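Local structure of Serine/threonine-protein kinase PknE (Mycobacterium tuberculosis, 2H34) at residues L125-A136 with V224-S232. The protein is a membrane-spanning serine/threonine kinase that transfers phosphate from ATP to proteins, its cytoplasmic catalytic domain being the part described here, and probably helps the bacterium survive in its host. Residues are numbered along the deposited sequence; the frame is centred on the assembly and turned at random.
Sequences LRRQGPLAPPRA and VLYECLTGS
Cys228 presents a small bump that fits among Leu125 of helix 121-128, Leu131 of the link and Ala136 of helix 133-152. CB of Cys228 meets the methyl CB of Ala136 at 3.7 Å, Leu125 brings CD2 to within 3.9 Å of Cys228 CA, and Leu131 adds CD1, 4.2 Å from Cys228 CB. The CG of Leu125 sits beside its own backbone N, anti to the carbonyl carbon (chi1 -69°), a setting from which CD2 approaches the Glu227 and Cys228 backbone while CD1 passes near the Glu227 carboxylate, whose OE1 is hydrogen-bonded to the hydroxyl of Tyr201. Farther along helix 217-230, CD2 of Leu229 fits beside the Pro133 ring, 3.9 Å from Pro133 CB, the two side chains meeting at about a right angle. One turn before Cys228, Leu225 reaches the Ala136 methyl with CD1. Pro130 rests against the helix end, its CB close to Leu229 O and its CA 4.4 Å from Gly231 CA, where the chain leaves helical geometry with positive phi. Such packing joins the pair 121-128 and 133-152 to helix 217-230 in the kinase C-lobe, away from the probable ATP-binding and catalytic residues. One backbone hydrogen bond spans the contact: Leu131 N donates to Cys228 O at 2.8 Å, almost in line with the carbonyl (C=O...N 166°). Thus a last-turn oxygen takes its donor from the link, Ser232 N turning instead to Thr230 OG1, amid mostly apolar contacts.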
# COMPACT_ATOMS: atom_id res chain seq x y z
N LEU A 125 -5.52 13.23 2.33
CA LEU A 125 -6.52 13.24 3.38
C LEU A 125 -6.32 14.43 4.31
O LEU A 125 -7.28 15.15 4.59
CB LEU A 125 -6.54 11.92 4.15
CG LEU A 125 -7.07 10.74 3.31
CD1 LEU A 125 -6.56 9.39 3.80
CD2 LEU A 125 -8.60 10.76 3.21
N ARG A 126 -5.07 14.63 4.75
CA ARG A 126 -4.69 15.78 5.58
C ARG A 126 -5.13 17.08 4.93
O ARG A 126 -5.68 17.95 5.60
CB ARG A 126 -3.18 15.83 5.81
CG ARG A 126 -2.64 14.78 6.76
CD ARG A 126 -1.28 15.14 7.32
NE ARG A 126 -0.34 15.63 6.32
CZ ARG A 126 0.54 14.89 5.64
NH1 ARG A 126 0.65 13.58 5.82
NH2 ARG A 126 1.33 15.49 4.75
N ARG A 127 -4.90 17.19 3.63
CA ARG A 127 -5.03 18.46 2.94
C ARG A 127 -6.39 18.66 2.27
O ARG A 127 -6.72 19.77 1.84
CB ARG A 127 -3.89 18.61 1.92
CG ARG A 127 -2.52 18.33 2.53
CD ARG A 127 -1.44 19.14 1.85
NE ARG A 127 -0.98 18.55 0.59
CZ ARG A 127 0.18 17.92 0.44
NH1 ARG A 127 1.01 17.80 1.47
NH2 ARG A 127 0.52 17.42 -0.75
N GLN A 128 -7.19 17.60 2.20
CA GLN A 128 -8.43 17.62 1.44
C GLN A 128 -9.63 17.13 2.24
O GLN A 128 -10.77 17.23 1.79
CB GLN A 128 -8.30 16.77 0.18
CG GLN A 128 -7.91 17.53 -1.07
CD GLN A 128 -8.29 16.77 -2.34
OE1 GLN A 128 -9.19 15.92 -2.32
NE2 GLN A 128 -7.61 17.07 -3.45
N GLY A 129 -9.38 16.58 3.43
CA GLY A 129 -10.44 15.98 4.22
C GLY A 129 -10.85 14.66 3.60
O GLY A 129 -10.09 14.08 2.83
N PRO A 130 -12.05 14.15 3.95
CA PRO A 130 -12.53 12.90 3.37
C PRO A 130 -12.74 13.03 1.87
O PRO A 130 -12.96 14.13 1.38
CB PRO A 130 -13.88 12.69 4.08
CG PRO A 130 -14.29 14.03 4.54
CD PRO A 130 -13.01 14.71 4.92
N LEU A 131 -12.68 11.90 1.16
CA LEU A 131 -12.94 11.88 -0.27
C LEU A 131 -14.40 11.59 -0.58
O LEU A 131 -15.03 10.80 0.10
CB LEU A 131 -12.10 10.80 -0.95
CG LEU A 131 -10.59 10.76 -0.76
CD1 LEU A 131 -10.04 9.63 -1.60
CD2 LEU A 131 -9.94 12.09 -1.12
N ALA A 132 -14.92 12.24 -1.62
CA ALA A 132 -16.18 11.82 -2.21
C ALA A 132 -16.11 10.30 -2.41
O ALA A 132 -15.10 9.79 -2.89
CB ALA A 132 -16.39 12.53 -3.54
N PRO A 133 -17.14 9.57 -1.97
CA PRO A 133 -17.10 8.10 -2.00
C PRO A 133 -16.69 7.47 -3.35
O PRO A 133 -15.85 6.57 -3.36
CB PRO A 133 -18.51 7.70 -1.59
CG PRO A 133 -18.95 8.83 -0.71
CD PRO A 133 -18.39 10.07 -1.37
N PRO A 134 -17.26 7.93 -4.47
CA PRO A 134 -16.81 7.34 -5.73
C PRO A 134 -15.30 7.46 -5.96
O PRO A 134 -14.69 6.57 -6.53
CB PRO A 134 -17.57 8.15 -6.78
CG PRO A 134 -18.80 8.60 -6.07
CD PRO A 134 -18.33 8.92 -4.69
N ARG A 135 -14.72 8.57 -5.51
CA ARG A 135 -13.29 8.76 -5.60
C ARG A 135 -12.56 7.76 -4.71
O ARG A 135 -11.60 7.11 -5.13
CB ARG A 135 -12.97 10.19 -5.21
CG ARG A 135 -11.62 10.65 -5.62
CD ARG A 135 -11.67 12.12 -5.94
NE ARG A 135 -10.34 12.72 -5.96
CZ ARG A 135 -9.89 13.55 -5.03
NH1 ARG A 135 -10.66 13.88 -4.00
NH2 ARG A 135 -8.67 14.07 -5.13
N ALA A 136 -13.03 7.63 -3.47
CA ALA A 136 -12.46 6.68 -2.53
C ALA A 136 -12.44 5.31 -3.15
O ALA A 136 -11.42 4.63 -3.17
CB ALA A 136 -13.25 6.67 -1.27
N VAL A 224 -8.25 1.35 5.17
CA VAL A 224 -7.90 2.47 4.33
C VAL A 224 -9.14 3.06 3.66
O VAL A 224 -9.33 4.29 3.65
CB VAL A 224 -6.83 2.10 3.29
CG1 VAL A 224 -6.63 3.24 2.31
CG2 VAL A 224 -5.52 1.78 3.97
N LEU A 225 -10.00 2.19 3.12
CA LEU A 225 -11.25 2.63 2.52
C LEU A 225 -12.06 3.43 3.54
O LEU A 225 -12.49 4.56 3.26
CB LEU A 225 -12.06 1.43 2.03
CG LEU A 225 -13.50 1.68 1.54
CD1 LEU A 225 -13.57 2.66 0.38
CD2 LEU A 225 -14.17 0.36 1.18
N TYR A 226 -12.23 2.85 4.73
CA TYR A 226 -12.91 3.52 5.83
C TYR A 226 -12.41 4.94 6.00
O TYR A 226 -13.21 5.89 5.99
CB TYR A 226 -12.70 2.77 7.13
CG TYR A 226 -13.49 3.37 8.30
CD1 TYR A 226 -14.84 3.06 8.48
CD2 TYR A 226 -12.88 4.25 9.20
CE1 TYR A 226 -15.56 3.62 9.54
CE2 TYR A 226 -13.59 4.80 10.26
CZ TYR A 226 -14.92 4.48 10.42
OH TYR A 226 -15.62 5.03 11.46
N GLU A 227 -11.10 5.08 6.14
CA GLU A 227 -10.48 6.38 6.38
C GLU A 227 -10.77 7.38 5.27
O GLU A 227 -11.01 8.56 5.56
CB GLU A 227 -8.98 6.25 6.60
CG GLU A 227 -8.38 7.54 7.14
CD GLU A 227 -6.96 7.39 7.62
OE1 GLU A 227 -6.49 6.24 7.79
OE2 GLU A 227 -6.32 8.44 7.84
N CYS A 228 -10.74 6.91 4.02
CA CYS A 228 -11.03 7.76 2.87
C CYS A 228 -12.43 8.32 2.95
O CYS A 228 -12.70 9.44 2.49
CB CYS A 228 -10.92 6.95 1.57
SG CYS A 228 -9.27 6.34 1.19
N LEU A 229 -13.33 7.52 3.52
CA LEU A 229 -14.74 7.88 3.59
C LEU A 229 -14.98 8.85 4.73
O LEU A 229 -15.52 9.94 4.52
CB LEU A 229 -15.59 6.62 3.75
CG LEU A 229 -15.66 5.69 2.53
CD1 LEU A 229 -16.16 4.30 2.90
CD2 LEU A 229 -16.52 6.30 1.43
N THR A 230 -14.57 8.45 5.92
CA THR A 230 -14.94 9.16 7.12
C THR A 230 -14.02 10.34 7.37
O THR A 230 -14.46 11.39 7.83
CB THR A 230 -14.90 8.25 8.35
OG1 THR A 230 -13.57 7.74 8.52
CG2 THR A 230 -15.88 7.09 8.19
N GLY A 231 -12.75 10.16 7.04
CA GLY A 231 -11.73 11.16 7.34
C GLY A 231 -10.67 10.63 8.28
O GLY A 231 -9.56 11.15 8.32
N SER A 232 -10.99 9.57 9.02
CA SER A 232 -10.08 9.02 10.04
C SER A 232 -10.08 7.47 10.12
O SER A 232 -11.06 6.83 9.75
CB SER A 232 -10.39 9.64 11.40
OG SER A 232 -11.78 9.71 11.61